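Local coordinates for elongation factor G (Thermus thermophilus, PDB 2DY1), which binds GTP with a magnesium ion and probably acts as a GTPase elongation factor in protein synthesis, at residues 9-14 / 97-102. Numbering follows the deposited sequence.
Sequences IRTVAL and AADAAL
A13 joins two neighbouring parallel strands of the P-loop GTPase sheet by giving its N-H to the carbonyl of A100 (A13 N to A100 O, 3.0 Å) and taking the amide of L102 on its own oxygen (L102 N to A13 O, 2.8 Å). This is the usual parallel ladder, in which one residue bonds to two positions flanking its partner, here A101. The first bond lies in the plane of the A100 carbonyl, and both are nearly straight. On the face bearing V12, L14 and L102, the two leucines are in register and share both torsions, CG anti to the backbone N (chi1 171° in each) and chi2 near +57°, which together set them side by side, pointing the same way. L14 CD1 rests 3.7 Å from L102 CG, while V12 CG1 lies 3.7 Å from L102 CB, the two side chains crossing at a slant. From the loop, the A98 methyl turns toward segment 9-14 and meets A13 CB at 3.8 Å; its nearest atom there is A13 N, 3.4 Å from A98 CB.

Toward A97 and A98, segment 97-102 leaves the regular ladder, following helix 88-97. The amide of D99 still reaches T11 O at 3.0 Å, but from above the carbonyl plane. A water accepts the T11 N-H and lies within hydrogen-bonding distance of D99 OD2. The D99 carboxylate itself is held by salt bridges to R278 and R304, while T11 OG1 bonds to G345 O. At the far end the L14 side chain touches K22, which binds GTP, and T26 of helix 22-32, and its backbone makes a CA-H...O contact, L14 CA to L102 O 3.3 Å.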
ATOM      1  N   ILE A   9      -7.047 -28.222  -5.519  1.00 15.41           N
ATOM      2  CA  ILE A   9      -6.064 -27.148  -5.404  1.00 12.64           C
ATOM      3  C   ILE A   9      -6.752 -25.947  -4.774  1.00 13.20           C
ATOM      4  O   ILE A   9      -7.931 -25.709  -5.022  1.00 12.30           O
ATOM      5  CB  ILE A   9      -5.515 -26.736  -6.789  1.00 14.31           C
ATOM      6  CG1 ILE A   9      -4.808 -27.937  -7.428  1.00 19.51           C
ATOM      7  CG2 ILE A   9      -4.513 -25.560  -6.637  1.00 15.01           C
ATOM      8  CD1 ILE A   9      -4.306 -27.665  -8.813  1.00 25.41           C
ATOM      9  N   ARG A  10      -6.032 -25.218  -3.918  1.00 11.13           N
ATOM     10  CA  ARG A  10      -6.551 -24.002  -3.293  1.00  8.48           C
ATOM     11  C   ARG A  10      -5.446 -22.946  -3.364  1.00 10.83           C
ATOM     12  O   ARG A  10      -4.271 -23.282  -3.294  1.00 13.79           O
ATOM     13  CB  ARG A  10      -6.864 -24.198  -1.805  1.00 12.05           C
ATOM     14  CG  ARG A  10      -7.831 -25.310  -1.459  1.00 11.61           C
ATOM     15  CD  ARG A  10      -9.228 -24.988  -1.918  1.00 11.97           C
ATOM     16  NE  ARG A  10     -10.140 -26.054  -1.511  1.00 13.64           N
ATOM     17  CZ  ARG A  10     -10.497 -27.067  -2.288  1.00 21.12           C
ATOM     18  NH1 ARG A  10     -10.010 -27.160  -3.516  1.00 19.55           N
ATOM     19  NH2 ARG A  10     -11.381 -27.956  -1.848  1.00 20.32           N
ATOM     20  N   THR A  11      -5.826 -21.686  -3.531  1.00  9.59           N
ATOM     21  CA  THR A  11      -4.866 -20.578  -3.497  1.00  8.33           C
ATOM     22  C   THR A  11      -5.373 -19.724  -2.330  1.00 12.66           C
ATOM     23  O   THR A  11      -6.505 -19.229  -2.352  1.00 10.14           O
ATOM     24  CB  THR A  11      -4.870 -19.723  -4.765  1.00 10.90           C
ATOM     25  OG1 THR A  11      -4.783 -20.580  -5.915  1.00 12.70           O
ATOM     26  CG2 THR A  11      -3.640 -18.806  -4.767  1.00 11.12           C
ATOM     27  N   VAL A  12      -4.503 -19.484  -1.356  1.00  9.25           N
ATOM     28  CA  VAL A  12      -4.916 -18.792  -0.135  1.00 10.12           C
ATOM     29  C   VAL A  12      -3.900 -17.746   0.287  1.00  9.50           C
ATOM     30  O   VAL A  12      -2.703 -18.044   0.299  1.00  9.84           O
ATOM     31  CB  VAL A  12      -5.053 -19.841   1.022  1.00  9.61           C
ATOM     32  CG1 VAL A  12      -5.466 -19.164   2.333  1.00 13.81           C
ATOM     33  CG2 VAL A  12      -6.076 -20.932   0.633  1.00 15.02           C
ATOM     34  N   ALA A  13      -4.367 -16.536   0.625  1.00  9.34           N
ATOM     35  CA  ALA A  13      -3.451 -15.487   1.115  1.00  7.82           C
ATOM     36  C   ALA A  13      -3.542 -15.503   2.635  1.00  9.08           C
ATOM     37  O   ALA A  13      -4.640 -15.448   3.176  1.00 10.39           O
ATOM     38  CB  ALA A  13      -3.868 -14.125   0.616  1.00 10.00           C
ATOM     39  N   LEU A  14      -2.390 -15.562   3.298  1.00  6.99           N
ATOM     40  CA  LEU A  14      -2.318 -15.587   4.767  1.00  8.36           C
ATOM     41  C   LEU A  14      -1.959 -14.149   5.150  1.00  9.09           C
ATOM     42  O   LEU A  14      -0.847 -13.648   4.853  1.00  9.31           O
ATOM     43  CB  LEU A  14      -1.230 -16.575   5.195  1.00 10.28           C
ATOM     44  CG  LEU A  14      -0.838 -16.597   6.669  1.00 10.46           C
ATOM     45  CD1 LEU A  14      -2.057 -16.852   7.554  1.00 12.72           C
ATOM     46  CD2 LEU A  14       0.176 -17.708   6.845  1.00 10.16           C
ATOM     47  N   ALA A  97      -4.225 -12.175  -5.721  1.00  9.74           N
ATOM     48  CA  ALA A  97      -3.787 -13.446  -6.251  1.00  8.72           C
ATOM     49  C   ALA A  97      -4.469 -14.678  -5.711  1.00  8.85           C
ATOM     50  O   ALA A  97      -4.352 -15.733  -6.299  1.00 11.88           O
ATOM     51  CB  ALA A  97      -2.271 -13.593  -6.017  1.00 10.26           C
ATOM     52  N   ALA A  98      -5.173 -14.551  -4.590  1.00 10.81           N
ATOM     53  CA  ALA A  98      -5.777 -15.723  -3.953  1.00  9.39           C
ATOM     54  C   ALA A  98      -7.280 -15.787  -4.121  1.00  8.74           C
ATOM     55  O   ALA A  98      -7.886 -14.803  -4.508  1.00  9.66           O
ATOM     56  CB  ALA A  98      -5.440 -15.709  -2.462  1.00 11.62           C
ATOM     57  N   ASP A  99      -7.850 -16.947  -3.796  1.00  8.89           N
ATOM     58  CA  ASP A  99      -9.290 -17.124  -3.880  1.00  9.20           C
ATOM     59  C   ASP A  99      -9.938 -17.095  -2.491  1.00 12.55           C
ATOM     60  O   ASP A  99     -11.168 -17.210  -2.370  1.00 12.34           O
ATOM     61  CB  ASP A  99      -9.637 -18.444  -4.589  1.00 10.53           C
ATOM     62  CG  ASP A  99      -9.112 -18.496  -6.012  1.00  8.82           C
ATOM     63  OD1 ASP A  99      -8.948 -17.424  -6.627  1.00 11.04           O
ATOM     64  OD2 ASP A  99      -8.870 -19.624  -6.514  1.00 12.12           O
ATOM     65  N   ALA A 100      -9.124 -16.936  -1.445  1.00  9.81           N
ATOM     66  CA  ALA A 100      -9.636 -16.873  -0.067  1.00 10.80           C
ATOM     67  C   ALA A 100      -8.541 -16.290   0.805  1.00  9.54           C
ATOM     68  O   ALA A 100      -7.361 -16.345   0.442  1.00 10.35           O
ATOM     69  CB  ALA A 100     -10.004 -18.261   0.442  1.00 13.44           C
ATOM     70  N   ALA A 101      -8.944 -15.731   1.947  1.00 10.51           N
ATOM     71  CA  ALA A 101      -7.986 -15.157   2.881  1.00  9.16           C
ATOM     72  C   ALA A 101      -8.001 -15.940   4.192  1.00 11.76           C
ATOM     73  O   ALA A 101      -9.064 -16.234   4.725  1.00 13.48           O
ATOM     74  CB  ALA A 101      -8.346 -13.714   3.160  1.00 10.77           C
ATOM     75  N   LEU A 102      -6.819 -16.310   4.678  1.00  8.94           N
ATOM     76  CA  LEU A 102      -6.670 -16.980   5.974  1.00 10.19           C
ATOM     77  C   LEU A 102      -6.126 -15.843   6.825  1.00  9.36           C
ATOM     78  O   LEU A 102      -5.029 -15.343   6.572  1.00 10.17           O
ATOM     79  CB  LEU A 102      -5.654 -18.123   5.889  1.00  9.13           C
ATOM     80  CG  LEU A 102      -5.244 -18.764   7.227  1.00 10.15           C
ATOM     81  CD1 LEU A 102      -6.497 -19.333   7.966  1.00 12.12           C
ATOM     82  CD2 LEU A 102      -4.238 -19.910   6.969  1.00  8.74           C
TER
HETATM   83  O   HOH W   1      -8.513 -21.603  -4.669  1.00 10.77           O